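AimR transcriptional regulator (Bacillus phage phi3T, PDB 5ZVV) activates transcription of the phage aimX locus as a homodimer, apparently promoting lytic replication until the arbitrium peptide converts it to an inactive monomer and lysogeny follows. Local coordinates at residues E241-A246 with W277-Q282; I234-I239 with K248-G253; L270-N275 with L294-F299. One frame throughout, in Å; residues are numbered along the deposited sequence.

Four successive helices of the all-helical AimR chain, 224-237, 243-252, 260-277 and 291-304, supply the three contacts. Contact 2 joins the first helix to the second, contact 1 sets the start of the second against the end of the third and the turn beyond it, and contact 3 pairs the third with the fourth. Contact 1 alternates its segments with those of contacts 2 and 3 and shares helix 243-252 with contact 2, which closes before contact 3 opens. Their centres lie about 10 Å (1 and 2), 11 Å (1 and 3) and 15 Å (2 and 3) apart. Together they carry side-chain packing continuously from helix to helix through a TPR-like array.

Contact 1. Residues E241-A246 with W277-Q282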
ATOM      1  N   GLU A 241      -8.853   2.839  28.588  1.00 26.50           N
ATOM      2  CA  GLU A 241     -10.088   3.420  29.108  1.00 33.56           C
ATOM      3  C   GLU A 241     -10.478   2.873  30.475  1.00 29.42           C
ATOM      4  O   GLU A 241     -10.769   3.646  31.390  1.00 30.83           O
ATOM      5  CB  GLU A 241     -11.238   3.194  28.120  1.00 33.57           C
ATOM      6  CG  GLU A 241     -11.093   3.936  26.806  1.00 33.92           C
ATOM      7  CD  GLU A 241     -12.294   3.751  25.900  1.00 41.72           C
ATOM      8  OE1 GLU A 241     -13.302   3.169  26.355  1.00 41.26           O
ATOM      9  OE2 GLU A 241     -12.230   4.190  24.732  1.00 44.22           O
ATOM     10  N   ASP A 242     -10.493   1.551  30.633  1.00 27.17           N
ATOM     11  CA  ASP A 242     -11.025   0.923  31.839  1.00 29.24           C
ATOM     12  C   ASP A 242     -10.312  -0.404  32.042  1.00 25.72           C
ATOM     13  O   ASP A 242     -10.362  -1.273  31.167  1.00 25.82           O
ATOM     14  CB  ASP A 242     -12.541   0.717  31.713  1.00 25.53           C
ATOM     15  CG  ASP A 242     -13.196   0.297  33.019  1.00 28.69           C
ATOM     16  OD1 ASP A 242     -12.576  -0.443  33.808  1.00 30.92           O
ATOM     17  OD2 ASP A 242     -14.352   0.706  33.253  1.00 40.48           O
ATOM     18  N   TYR A 243      -9.662  -0.564  33.197  1.00 26.81           N
ATOM     19  CA  TYR A 243      -8.950  -1.809  33.468  1.00 23.59           C
ATOM     20  C   TYR A 243      -9.918  -2.976  33.603  1.00 24.45           C
ATOM     21  O   TYR A 243      -9.727  -4.028  32.983  1.00 20.40           O
ATOM     22  CB  TYR A 243      -8.103  -1.675  34.736  1.00 25.09           C
ATOM     23  CG  TYR A 243      -7.418  -2.970  35.116  1.00 27.14           C
ATOM     24  CD1 TYR A 243      -6.267  -3.383  34.460  1.00 22.61           C
ATOM     25  CD2 TYR A 243      -7.933  -3.790  36.112  1.00 24.12           C
ATOM     26  CE1 TYR A 243      -5.643  -4.571  34.789  1.00 19.87           C
ATOM     27  CE2 TYR A 243      -7.312  -4.981  36.449  1.00 24.62           C
ATOM     28  CZ  TYR A 243      -6.169  -5.364  35.783  1.00 22.68           C
ATOM     29  OH  TYR A 243      -5.546  -6.546  36.110  1.00 22.02           O
ATOM     30  N   ASP A 244     -10.971  -2.801  34.403  1.00 26.39           N
ATOM     31  CA  ASP A 244     -11.859  -3.913  34.729  1.00 27.33           C
ATOM     32  C   ASP A 244     -12.627  -4.402  33.506  1.00 23.75           C
ATOM     33  O   ASP A 244     -12.847  -5.609  33.349  1.00 23.49           O
ATOM     34  CB  ASP A 244     -12.815  -3.488  35.841  1.00 27.41           C
ATOM     35  CG  ASP A 244     -12.085  -2.947  37.055  1.00 28.27           C
ATOM     36  OD1 ASP A 244     -11.511  -3.752  37.814  1.00 25.45           O
ATOM     37  OD2 ASP A 244     -12.063  -1.712  37.234  1.00 33.57           O
ATOM     38  N   GLU A 245     -13.038  -3.488  32.624  1.00 24.82           N
ATOM     39  CA  GLU A 245     -13.788  -3.901  31.440  1.00 26.01           C
ATOM     40  C   GLU A 245     -12.883  -4.580  30.418  1.00 22.34           C
ATOM     41  O   GLU A 245     -13.262  -5.600  29.826  1.00 28.49           O
ATOM     42  CB  GLU A 245     -14.503  -2.699  30.825  1.00 27.58           C
ATOM     43  CG  GLU A 245     -15.673  -2.204  31.661  1.00 29.10           C
ATOM     44  CD  GLU A 245     -16.714  -3.285  31.891  1.00 36.47           C
ATOM     45  OE1 GLU A 245     -17.024  -4.025  30.933  1.00 35.06           O
ATOM     46  OE2 GLU A 245     -17.215  -3.403  33.031  1.00 38.42           O
ATOM     47  N   ALA A 246     -11.688  -4.027  30.195  1.00 22.65           N
ATOM     48  CA  ALA A 246     -10.716  -4.687  29.325  1.00 24.64           C
ATOM     49  C   ALA A 246     -10.403  -6.089  29.830  1.00 21.07           C
ATOM     50  O   ALA A 246     -10.444  -7.064  29.067  1.00 18.86           O
ATOM     51  CB  ALA A 246      -9.438  -3.851  29.234  1.00 22.50           C
ATOM     52  N   TRP A 277      -1.798  -0.649  34.076  1.00 24.24           N
ATOM     53  CA  TRP A 277      -2.559  -0.092  35.186  1.00 23.57           C
ATOM     54  C   TRP A 277      -1.937  -0.387  36.544  1.00 26.59           C
ATOM     55  O   TRP A 277      -2.530  -0.031  37.568  1.00 21.65           O
ATOM     56  CB  TRP A 277      -3.998  -0.608  35.141  1.00 21.55           C
ATOM     57  CG  TRP A 277      -4.741  -0.110  33.943  1.00 23.63           C
ATOM     58  CD1 TRP A 277      -4.708  -0.631  32.682  1.00 21.42           C
ATOM     59  CD2 TRP A 277      -5.621   1.018  33.888  1.00 23.89           C
ATOM     60  NE1 TRP A 277      -5.517   0.098  31.847  1.00 24.79           N
ATOM     61  CE2 TRP A 277      -6.089   1.117  32.562  1.00 28.91           C
ATOM     62  CE3 TRP A 277      -6.060   1.951  34.831  1.00 28.47           C
ATOM     63  CZ2 TRP A 277      -6.975   2.114  32.156  1.00 22.01           C
ATOM     64  CZ3 TRP A 277      -6.942   2.941  34.425  1.00 29.38           C
ATOM     65  CH2 TRP A 277      -7.387   3.014  33.100  1.00 27.29           C
ATOM     66  N   LYS A 278      -0.757  -1.006  36.569  1.00 25.19           N
ATOM     67  CA  LYS A 278      -0.071  -1.382  37.803  1.00 27.11           C
ATOM     68  C   LYS A 278      -1.012  -2.140  38.738  1.00 27.61           C
ATOM     69  O   LYS A 278      -1.141  -1.834  39.925  1.00 30.97           O
ATOM     70  CB  LYS A 278       0.544  -0.157  38.480  1.00 32.28           C
ATOM     71  CG  LYS A 278       1.566   0.534  37.584  1.00 34.20           C
ATOM     72  CD  LYS A 278       2.246   1.717  38.249  1.00 44.18           C
ATOM     73  CE  LYS A 278       3.126   2.452  37.242  1.00 49.87           C
ATOM     74  NZ  LYS A 278       3.810   3.638  37.825  1.00 59.51           N
ATOM     75  N   LYS A 279      -1.682  -3.140  38.174  1.00 23.21           N
ATOM     76  CA  LYS A 279      -2.535  -4.053  38.914  1.00 20.46           C
ATOM     77  C   LYS A 279      -1.817  -5.383  39.128  1.00 27.81           C
ATOM     78  O   LYS A 279      -0.744  -5.636  38.574  1.00 27.91           O
ATOM     79  CB  LYS A 279      -3.856  -4.270  38.172  1.00 26.87           C
ATOM     80  CG  LYS A 279      -4.617  -2.987  37.892  1.00 25.23           C
ATOM     81  CD  LYS A 279      -5.170  -2.384  39.171  1.00 25.39           C
ATOM     82  CE  LYS A 279      -5.763  -1.012  38.919  1.00 26.89           C
ATOM     83  NZ  LYS A 279      -6.370  -0.449  40.150  1.00 37.66           N
ATOM     84  N   GLU A 280      -2.432  -6.238  39.942  1.00 27.61           N
ATOM     85  CA  GLU A 280      -1.849  -7.538  40.251  1.00 30.14           C
ATOM     86  C   GLU A 280      -1.674  -8.356  38.975  1.00 29.21           C
ATOM     87  O   GLU A 280      -2.646  -8.657  38.278  1.00 29.49           O
ATOM     88  CB  GLU A 280      -2.730  -8.279  41.254  1.00 31.95           C
ATOM     89  CG  GLU A 280      -2.184  -9.624  41.699  1.00 50.32           C
ATOM     90  CD  GLU A 280      -2.984 -10.226  42.839  1.00 54.48           C
ATOM     91  OE1 GLU A 280      -3.308  -9.489  43.797  1.00 58.19           O
ATOM     92  OE2 GLU A 280      -3.296 -11.434  42.775  1.00 54.34           O
ATOM     93  N   ASN A 281      -0.427  -8.706  38.670  1.00 30.79           N
ATOM     94  CA  ASN A 281      -0.063  -9.364  37.420  1.00 28.69           C
ATOM     95  C   ASN A 281       0.200 -10.839  37.698  1.00 31.03           C
ATOM     96  O   ASN A 281       1.221 -11.193  38.298  1.00 24.61           O
ATOM     97  CB  ASN A 281       1.164  -8.697  36.800  1.00 26.45           C
ATOM     98  CG  ASN A 281       1.392  -9.109  35.357  1.00 26.02           C
ATOM     99  OD1 ASN A 281       0.919 -10.154  34.908  1.00 22.60           O
ATOM    100  ND2 ASN A 281       2.119  -8.280  34.618  1.00 25.42           N
ATOM    101  N   GLN A 282      -0.715 -11.695  37.253  1.00 29.15           N
ATOM    102  CA  GLN A 282      -0.553 -13.137  37.356  1.00 29.40           C
ATOM    103  C   GLN A 282      -0.058 -13.770  36.065  1.00 26.89           C
ATOM    104  O   GLN A 282       0.106 -14.992  36.018  1.00 29.32           O
ATOM    105  CB  GLN A 282      -1.877 -13.795  37.749  1.00 30.64           C
ATOM    106  CG  GLN A 282      -2.522 -13.234  38.995  1.00 37.93           C
ATOM    107  CD  GLN A 282      -3.895 -13.820  39.230  1.00 46.56           C
ATOM    108  OE1 GLN A 282      -4.549 -14.287  38.296  1.00 50.63           O
ATOM    109  NE2 GLN A 282      -4.340 -13.810  40.481  1.00 52.92           N
TER
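Y243, in the first turn of helix 243-252, meets W277 with its CB and one ring edge, and K279 with a ring face. Its CB sits over a face of the indole, 3.8 Å from the centroid of the W277 five-membered ring and 14° off the ring normal, a CH-pi contact. CG comes next, with K279 CG and W277 CG both within reach. CD1 still belongs to the tryptophan: it is 3.6 Å from W277 CD1, which lies at the edge of the phenol ring. The two rings are inclined obliquely, their planes at 56°. Farther out the lysine takes over. CD2, CE1 and CE2 all lie under K279 CG, CE1 and CE2 each 3.6 Å from it. That carbon stands over the ring centre, 3.5 Å from the Y243 centroid, in a second CH-pi contact, and K279 CB is 3.5 Å from Y243 CZ. The lysine's bend at chi2 (-70°) leaves CB and CG on the ring and carries the rest of the chain away. At the tip, Y243 OH meets K279 CB, at 3.5 Å.

The far end of the indole lies near the loop before the helix, with W277 CH2 3.8 Å from E241 O, and W277 NE1 is hydrogen-bonded to I239 O. D242 is the N-cap of helix 243-252; its OD1 accepts weak bonds from D244 N and E245 N. On the other side, K278, with positive phi, is the C-prime residue of the Schellman motif ending helix 260-277, and this turn brings K279 to the tyrosine. The contact joins a helix start to a helix end. No hydrogen bond crosses between the two segments, so their cohesion here rests on CH-pi and van der Waals packing around one buried tyrosine.

Contact 2. Residues I234-I239 with K248-G253; sequences IGNTLI and KAYIKG
Y250 reaches from helix 243-252 to the end of helix 224-237, where its hydroxyl makes the one hydrogen bond between the segments. Y250 OH donates to N236 OD1 at 2.5 Å, a short bond; the donor lies in the carbonyl plane, on a lone pair, with a C=O...donor angle of 144°. The amide and the phenol ring are turned 67° from each other, and the two side chains cross at about a right angle. N236 CG lies anti to its carbonyl carbon (chi1 -72°), a setting from which the amide oxygen meets the ring at its edge.

CH-pi contact is made by G235. Its CA stands over one face of the Y250 ring, 3.9 Å from the centroid and offset toward the rim, and the absence of a side chain lets the ring lie close to the helix backbone. G235 and A249 have the closest CA atoms of the two segments, at 5.1 Å. Such close approach of consecutive helices through small residues suits the helical-hairpin packing of TPR-like repeats, the clan to which AimR belongs.

The apolar pair is A249 CB with I234 CG2 at 3.8 Å. Two van der Waals approaches to polar atoms accompany it: A249 CB to G235 N at 3.7 Å, and I239 CG1 to Y250 OH at 3.3 Å, near the ring plane. L266, A269, L270 and L273 of helix 260-277 also pack on Y250.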
ATOM      1  N   ILE A 234     -11.594  -6.561  21.429  1.00 17.17           N
ATOM      2  CA  ILE A 234     -12.386  -5.682  22.291  1.00 20.98           C
ATOM      3  C   ILE A 234     -11.563  -5.245  23.499  1.00 22.85           C
ATOM      4  O   ILE A 234     -11.434  -4.044  23.799  1.00 23.42           O
ATOM      5  CB  ILE A 234     -13.689  -6.387  22.714  1.00 21.64           C
ATOM      6  CG1 ILE A 234     -14.609  -6.578  21.504  1.00 23.78           C
ATOM      7  CG2 ILE A 234     -14.399  -5.610  23.822  1.00 19.38           C
ATOM      8  CD1 ILE A 234     -15.848  -7.401  21.789  1.00 18.44           C
ATOM      9  N   GLY A 235     -10.978  -6.221  24.201  1.00 21.95           N
ATOM     10  CA  GLY A 235     -10.108  -5.892  25.316  1.00 20.88           C
ATOM     11  C   GLY A 235      -8.999  -4.939  24.922  1.00 16.66           C
ATOM     12  O   GLY A 235      -8.655  -4.028  25.676  1.00 20.64           O
ATOM     13  N   ASN A 236      -8.433  -5.126  23.726  1.00 19.74           N
ATOM     14  CA  ASN A 236      -7.404  -4.206  23.254  1.00 21.25           C
ATOM     15  C   ASN A 236      -7.961  -2.799  23.072  1.00 22.18           C
ATOM     16  O   ASN A 236      -7.275  -1.811  23.364  1.00 23.34           O
ATOM     17  CB  ASN A 236      -6.791  -4.713  21.949  1.00 24.46           C
ATOM     18  CG  ASN A 236      -5.909  -5.925  22.153  1.00 21.35           C
ATOM     19  OD1 ASN A 236      -5.528  -6.243  23.277  1.00 23.45           O
ATOM     20  ND2 ASN A 236      -5.575  -6.606  21.065  1.00 20.82           N
ATOM     21  N   THR A 237      -9.202  -2.682  22.597  1.00 19.67           N
ATOM     22  CA  THR A 237      -9.799  -1.357  22.466  1.00 27.50           C
ATOM     23  C   THR A 237     -10.085  -0.719  23.816  1.00 26.25           C
ATOM     24  O   THR A 237     -10.293   0.498  23.873  1.00 24.93           O
ATOM     25  CB  THR A 237     -11.102  -1.401  21.664  1.00 19.15           C
ATOM     26  OG1 THR A 237     -12.090  -2.137  22.396  1.00 21.22           O
ATOM     27  CG2 THR A 237     -10.886  -2.034  20.302  1.00 20.17           C
ATOM     28  N   LEU A 238     -10.110  -1.502  24.895  1.00 23.20           N
ATOM     29  CA  LEU A 238     -10.389  -0.952  26.219  1.00 24.54           C
ATOM     30  C   LEU A 238      -9.140  -0.721  27.071  1.00 28.45           C
ATOM     31  O   LEU A 238      -9.273  -0.381  28.252  1.00 27.19           O
ATOM     32  CB  LEU A 238     -11.359  -1.865  26.967  1.00 25.14           C
ATOM     33  CG  LEU A 238     -12.772  -1.965  26.397  1.00 23.62           C
ATOM     34  CD1 LEU A 238     -13.518  -3.118  27.050  1.00 20.46           C
ATOM     35  CD2 LEU A 238     -13.513  -0.651  26.602  1.00 25.79           C
ATOM     36  N   ILE A 239      -7.940  -0.868  26.504  1.00 27.36           N
ATOM     37  CA  ILE A 239      -6.719  -0.902  27.315  1.00 26.37           C
ATOM     38  C   ILE A 239      -6.531   0.401  28.087  1.00 31.78           C
ATOM     39  O   ILE A 239      -6.209   0.390  29.282  1.00 25.98           O
ATOM     40  CB  ILE A 239      -5.495  -1.211  26.431  1.00 26.09           C
ATOM     41  CG1 ILE A 239      -5.502  -2.679  25.997  1.00 18.09           C
ATOM     42  CG2 ILE A 239      -4.200  -0.878  27.162  1.00 24.77           C
ATOM     43  CD1 ILE A 239      -4.376  -3.038  25.051  1.00 16.87           C
ATOM     44  N   LYS A 248     -12.243  -7.900  31.652  1.00 29.69           N
ATOM     45  CA  LYS A 248     -13.430  -8.739  31.529  1.00 23.42           C
ATOM     46  C   LYS A 248     -13.576  -9.287  30.113  1.00 23.02           C
ATOM     47  O   LYS A 248     -13.953 -10.452  29.927  1.00 24.73           O
ATOM     48  CB  LYS A 248     -14.672  -7.949  31.942  1.00 29.77           C
ATOM     49  CG  LYS A 248     -15.880  -8.816  32.256  1.00 35.66           C
ATOM     50  CD  LYS A 248     -16.897  -8.068  33.113  1.00 44.55           C
ATOM     51  CE  LYS A 248     -17.473  -6.872  32.378  1.00 38.14           C
ATOM     52  NZ  LYS A 248     -18.507  -6.160  33.184  1.00 53.53           N
ATOM     53  N   ALA A 249     -13.272  -8.471  29.101  1.00 19.88           N
ATOM     54  CA  ALA A 249     -13.319  -8.961  27.724  1.00 24.82           C
ATOM     55  C   ALA A 249     -12.231 -10.000  27.472  1.00 20.35           C
ATOM     56  O   ALA A 249     -12.495 -11.075  26.908  1.00 23.83           O
ATOM     57  CB  ALA A 249     -13.189  -7.791  26.747  1.00 22.27           C
ATOM     58  N   TYR A 250     -10.994  -9.691  27.880  1.00 17.82           N
ATOM     59  CA  TYR A 250      -9.906 -10.659  27.784  1.00 20.96           C
ATOM     60  C   TYR A 250     -10.304 -11.996  28.394  1.00 20.33           C
ATOM     61  O   TYR A 250     -10.152 -13.050  27.768  1.00 21.04           O
ATOM     62  CB  TYR A 250      -8.656 -10.119  28.481  1.00 18.54           C
ATOM     63  CG  TYR A 250      -7.947  -9.012  27.742  1.00 17.31           C
ATOM     64  CD1 TYR A 250      -7.890  -8.997  26.354  1.00 18.58           C
ATOM     65  CD2 TYR A 250      -7.328  -7.981  28.435  1.00 17.51           C
ATOM     66  CE1 TYR A 250      -7.235  -7.983  25.679  1.00 19.82           C
ATOM     67  CE2 TYR A 250      -6.675  -6.965  27.770  1.00 17.08           C
ATOM     68  CZ  TYR A 250      -6.630  -6.971  26.394  1.00 18.11           C
ATOM     69  OH  TYR A 250      -5.977  -5.956  25.739  1.00 19.22           O
ATOM     70  N   ILE A 251     -10.829 -11.966  29.622  1.00 22.39           N
ATOM     71  CA  ILE A 251     -11.227 -13.201  30.291  1.00 22.03           C
ATOM     72  C   ILE A 251     -12.349 -13.891  29.527  1.00 24.77           C
ATOM     73  O   ILE A 251     -12.402 -15.126  29.472  1.00 18.95           O
ATOM     74  CB  ILE A 251     -11.619 -12.911  31.753  1.00 23.03           C
ATOM     75  CG1 ILE A 251     -10.391 -12.479  32.555  1.00 27.26           C
ATOM     76  CG2 ILE A 251     -12.255 -14.132  32.396  1.00 27.70           C
ATOM     77  CD1 ILE A 251     -10.706 -12.081  33.980  1.00 32.50           C
ATOM     78  N   LYS A 252     -13.250 -13.117  28.911  1.00 22.14           N
ATOM     79  CA  LYS A 252     -14.257 -13.725  28.045  1.00 18.59           C
ATOM     80  C   LYS A 252     -13.617 -14.466  26.880  1.00 16.16           C
ATOM     81  O   LYS A 252     -14.203 -15.416  26.352  1.00 18.85           O
ATOM     82  CB  LYS A 252     -15.228 -12.668  27.522  1.00 21.55           C
ATOM     83  CG  LYS A 252     -16.269 -12.226  28.531  1.00 25.56           C
ATOM     84  CD  LYS A 252     -17.203 -11.197  27.928  1.00 27.37           C
ATOM     85  CE  LYS A 252     -18.151 -10.635  28.972  1.00 33.99           C
ATOM     86  NZ  LYS A 252     -19.004  -9.555  28.401  1.00 37.26           N
ATOM     87  N   GLY A 253     -12.421 -14.054  26.463  1.00 18.04           N
ATOM     88  CA  GLY A 253     -11.725 -14.808  25.428  1.00 17.34           C
ATOM     89  C   GLY A 253     -11.172 -16.157  25.871  1.00 21.80           C
ATOM     90  O   GLY A 253     -10.778 -16.951  25.008  1.00 20.68           O
TER

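Contact 3. Residues L270-N275 with L294-F299; sequences LCFLSN and LQLRAF
L296 CD2 meets the edge of the F272 ring, 3.5 Å from F272 CD1, and the two side chains cross at about a right angle. F272 CG is anti to the backbone N (chi1 -175°), which sets the ring across the L296 side chain, its edge at CD2, and on toward F299: F272 CE1 is 4.0 Å from F299 CE2, near the plane of the F299 ring. C271 SG packs on L296 CB at 3.9 Å. A turn farther along, N275 CB lies over one face of F299 in a CH-pi contact, 3.6 Å from the ring centroid.

The polar edge starts at the amide of N275. Its ND2 gives a weak, bent hydrogen bond to L296 O, 3.2 Å long with an N-H...acceptor angle of 121°. The amide oxygen, N275 OD1, accepts a firmer bond from N281 ND2 in the turn after the helix.

The two helix segments run nearly parallel, their axes 9.7 Å apart at closest approach with a crossing angle of 25°. Helix 324-338 packs on this pair through Y333, which touches F272 and meets the F299 ring, while L270, L273 and S274 turn to helix 243-252.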
ATOM      1  N   LEU A 270      -3.305  -9.767  29.110  1.00 20.06           N
ATOM      2  CA  LEU A 270      -3.583  -9.425  30.501  1.00 17.53           C
ATOM      3  C   LEU A 270      -2.337  -8.913  31.210  1.00 19.25           C
ATOM      4  O   LEU A 270      -2.435  -8.068  32.106  1.00 21.30           O
ATOM      5  CB  LEU A 270      -4.155 -10.636  31.234  1.00 17.56           C
ATOM      6  CG  LEU A 270      -5.592 -11.011  30.875  1.00 17.56           C
ATOM      7  CD1 LEU A 270      -5.917 -12.425  31.334  1.00 21.66           C
ATOM      8  CD2 LEU A 270      -6.558 -10.008  31.492  1.00 18.53           C
ATOM      9  N   CYS A 271      -1.164  -9.414  30.821  1.00 20.97           N
ATOM     10  CA  CYS A 271       0.088  -8.965  31.415  1.00 20.21           C
ATOM     11  C   CYS A 271       0.383  -7.523  31.030  1.00 20.43           C
ATOM     12  O   CYS A 271       0.753  -6.702  31.881  1.00 21.31           O
ATOM     13  CB  CYS A 271       1.226  -9.890  30.980  1.00 26.65           C
ATOM     14  SG  CYS A 271       2.826  -9.492  31.695  1.00 18.82           S
ATOM     15  N   PHE A 272       0.219  -7.196  29.747  1.00 19.34           N
ATOM     16  CA  PHE A 272       0.362  -5.812  29.317  1.00 22.32           C
ATOM     17  C   PHE A 272      -0.655  -4.918  30.015  1.00 19.20           C
ATOM     18  O   PHE A 272      -0.322  -3.821  30.472  1.00 15.95           O
ATOM     19  CB  PHE A 272       0.209  -5.704  27.801  1.00 22.21           C
ATOM     20  CG  PHE A 272       0.465  -4.322  27.272  1.00 20.06           C
ATOM     21  CD1 PHE A 272       1.758  -3.832  27.185  1.00 18.20           C
ATOM     22  CD2 PHE A 272      -0.583  -3.511  26.867  1.00 26.25           C
ATOM     23  CE1 PHE A 272       2.002  -2.557  26.699  1.00 21.37           C
ATOM     24  CE2 PHE A 272      -0.348  -2.235  26.379  1.00 21.49           C
ATOM     25  CZ  PHE A 272       0.948  -1.759  26.296  1.00 21.37           C
ATOM     26  N   LEU A 273      -1.907  -5.375  30.100  1.00 20.54           N
ATOM     27  CA  LEU A 273      -2.942  -4.579  30.753  1.00 18.12           C
ATOM     28  C   LEU A 273      -2.575  -4.270  32.202  1.00 21.19           C
ATOM     29  O   LEU A 273      -2.577  -3.104  32.623  1.00 22.38           O
ATOM     30  CB  LEU A 273      -4.278  -5.315  30.689  1.00 16.29           C
ATOM     31  CG  LEU A 273      -5.466  -4.574  31.294  1.00 24.26           C
ATOM     32  CD1 LEU A 273      -5.821  -3.345  30.464  1.00 19.40           C
ATOM     33  CD2 LEU A 273      -6.661  -5.506  31.441  1.00 22.74           C
ATOM     34  N   SER A 274      -2.256  -5.308  32.983  1.00 18.10           N
ATOM     35  CA  SER A 274      -1.986  -5.104  34.402  1.00 18.67           C
ATOM     36  C   SER A 274      -0.694  -4.329  34.622  1.00 20.85           C
ATOM     37  O   SER A 274      -0.582  -3.588  35.605  1.00 19.72           O
ATOM     38  CB  SER A 274      -1.946  -6.447  35.134  1.00 22.35           C
ATOM     39  OG  SER A 274      -0.903  -7.274  34.645  1.00 25.75           O
ATOM     40  N   ASN A 275       0.287  -4.487  33.729  1.00 19.17           N
ATOM     41  CA  ASN A 275       1.469  -3.630  33.781  1.00 21.75           C
ATOM     42  C   ASN A 275       1.102  -2.174  33.532  1.00 23.36           C
ATOM     43  O   ASN A 275       1.608  -1.271  34.210  1.00 23.57           O
ATOM     44  CB  ASN A 275       2.502  -4.091  32.757  1.00 20.48           C
ATOM     45  CG  ASN A 275       3.228  -5.344  33.186  1.00 22.74           C
ATOM     46  OD1 ASN A 275       3.238  -5.698  34.366  1.00 19.88           O
ATOM     47  ND2 ASN A 275       3.851  -6.018  32.230  1.00 17.89           N
ATOM     48  N   LEU A 294       9.021 -11.456  26.382  1.00 18.25           N
ATOM     49  CA  LEU A 294      10.196 -10.897  27.042  1.00 18.25           C
ATOM     50  C   LEU A 294      10.004  -9.414  27.332  1.00 20.14           C
ATOM     51  O   LEU A 294      10.351  -8.938  28.420  1.00 18.50           O
ATOM     52  CB  LEU A 294      11.438 -11.114  26.178  1.00 22.66           C
ATOM     53  CG  LEU A 294      12.051 -12.513  26.193  1.00 23.54           C
ATOM     54  CD1 LEU A 294      13.251 -12.578  25.253  1.00 29.95           C
ATOM     55  CD2 LEU A 294      12.446 -12.892  27.611  1.00 23.62           C
ATOM     56  N   GLN A 295       9.453  -8.669  26.365  1.00 22.91           N
ATOM     57  CA  GLN A 295       9.166  -7.254  26.581  1.00 22.25           C
ATOM     58  C   GLN A 295       8.198  -7.057  27.738  1.00 21.99           C
ATOM     59  O   GLN A 295       8.389  -6.164  28.571  1.00 18.35           O
ATOM     60  CB  GLN A 295       8.586  -6.628  25.315  1.00 21.95           C
ATOM     61  CG  GLN A 295       9.586  -6.350  24.213  1.00 24.37           C
ATOM     62  CD  GLN A 295       8.980  -5.504  23.114  1.00 23.11           C
ATOM     63  OE1 GLN A 295       7.784  -5.210  23.134  1.00 22.08           O
ATOM     64  NE2 GLN A 295       9.802  -5.100  22.153  1.00 19.83           N
ATOM     65  N   LEU A 296       7.145  -7.877  27.796  1.00 21.12           N
ATOM     66  CA  LEU A 296       6.169  -7.761  28.874  1.00 21.08           C
ATOM     67  C   LEU A 296       6.793  -8.095  30.222  1.00 21.41           C
ATOM     68  O   LEU A 296       6.489  -7.449  31.233  1.00 20.62           O
ATOM     69  CB  LEU A 296       4.976  -8.669  28.588  1.00 21.31           C
ATOM     70  CG  LEU A 296       4.152  -8.197  27.389  1.00 22.71           C
ATOM     71  CD1 LEU A 296       3.014  -9.153  27.081  1.00 21.03           C
ATOM     72  CD2 LEU A 296       3.625  -6.802  27.659  1.00 19.29           C
ATOM     73  N   ARG A 297       7.675  -9.099  30.254  1.00 19.46           N
ATOM     74  CA  ARG A 297       8.361  -9.445  31.495  1.00 20.74           C
ATOM     75  C   ARG A 297       9.273  -8.311  31.954  1.00 22.13           C
ATOM     76  O   ARG A 297       9.341  -8.006  33.152  1.00 20.61           O
ATOM     77  CB  ARG A 297       9.152 -10.739  31.302  1.00 22.13           C
ATOM     78  CG  ARG A 297       9.929 -11.203  32.520  1.00 23.72           C
ATOM     79  CD  ARG A 297      10.655 -12.505  32.228  1.00 25.55           C
ATOM     80  NE  ARG A 297      11.465 -12.939  33.360  1.00 33.68           N
ATOM     81  CZ  ARG A 297      12.258 -14.006  33.348  1.00 31.31           C
ATOM     82  NH1 ARG A 297      12.353 -14.756  32.256  1.00 30.48           N
ATOM     83  NH2 ARG A 297      12.958 -14.320  34.429  1.00 31.07           N
ATOM     84  N   ALA A 298       9.977  -7.674  31.016  1.00 21.97           N
ATOM     85  CA  ALA A 298      10.804  -6.526  31.375  1.00 23.28           C
ATOM     86  C   ALA A 298       9.945  -5.365  31.862  1.00 24.38           C
ATOM     87  O   ALA A 298      10.330  -4.644  32.787  1.00 23.23           O
ATOM     88  CB  ALA A 298      11.663  -6.103  30.182  1.00 20.49           C
ATOM     89  N   PHE A 299       8.779  -5.168  31.244  1.00 20.97           N
ATOM     90  CA  PHE A 299       7.818  -4.179  31.726  1.00 21.02           C
ATOM     91  C   PHE A 299       7.456  -4.442  33.185  1.00 23.84           C
ATOM     92  O   PHE A 299       7.523  -3.540  34.031  1.00 22.74           O
ATOM     93  CB  PHE A 299       6.577  -4.221  30.830  1.00 22.93           C
ATOM     94  CG  PHE A 299       5.667  -3.023  30.947  1.00 20.73           C
ATOM     95  CD1 PHE A 299       5.948  -1.983  31.820  1.00 22.02           C
ATOM     96  CD2 PHE A 299       4.518  -2.949  30.174  1.00 18.13           C
ATOM     97  CE1 PHE A 299       5.097  -0.891  31.918  1.00 22.61           C
ATOM     98  CE2 PHE A 299       3.665  -1.859  30.267  1.00 24.05           C
ATOM     99  CZ  PHE A 299       3.956  -0.830  31.141  1.00 22.91           C
TER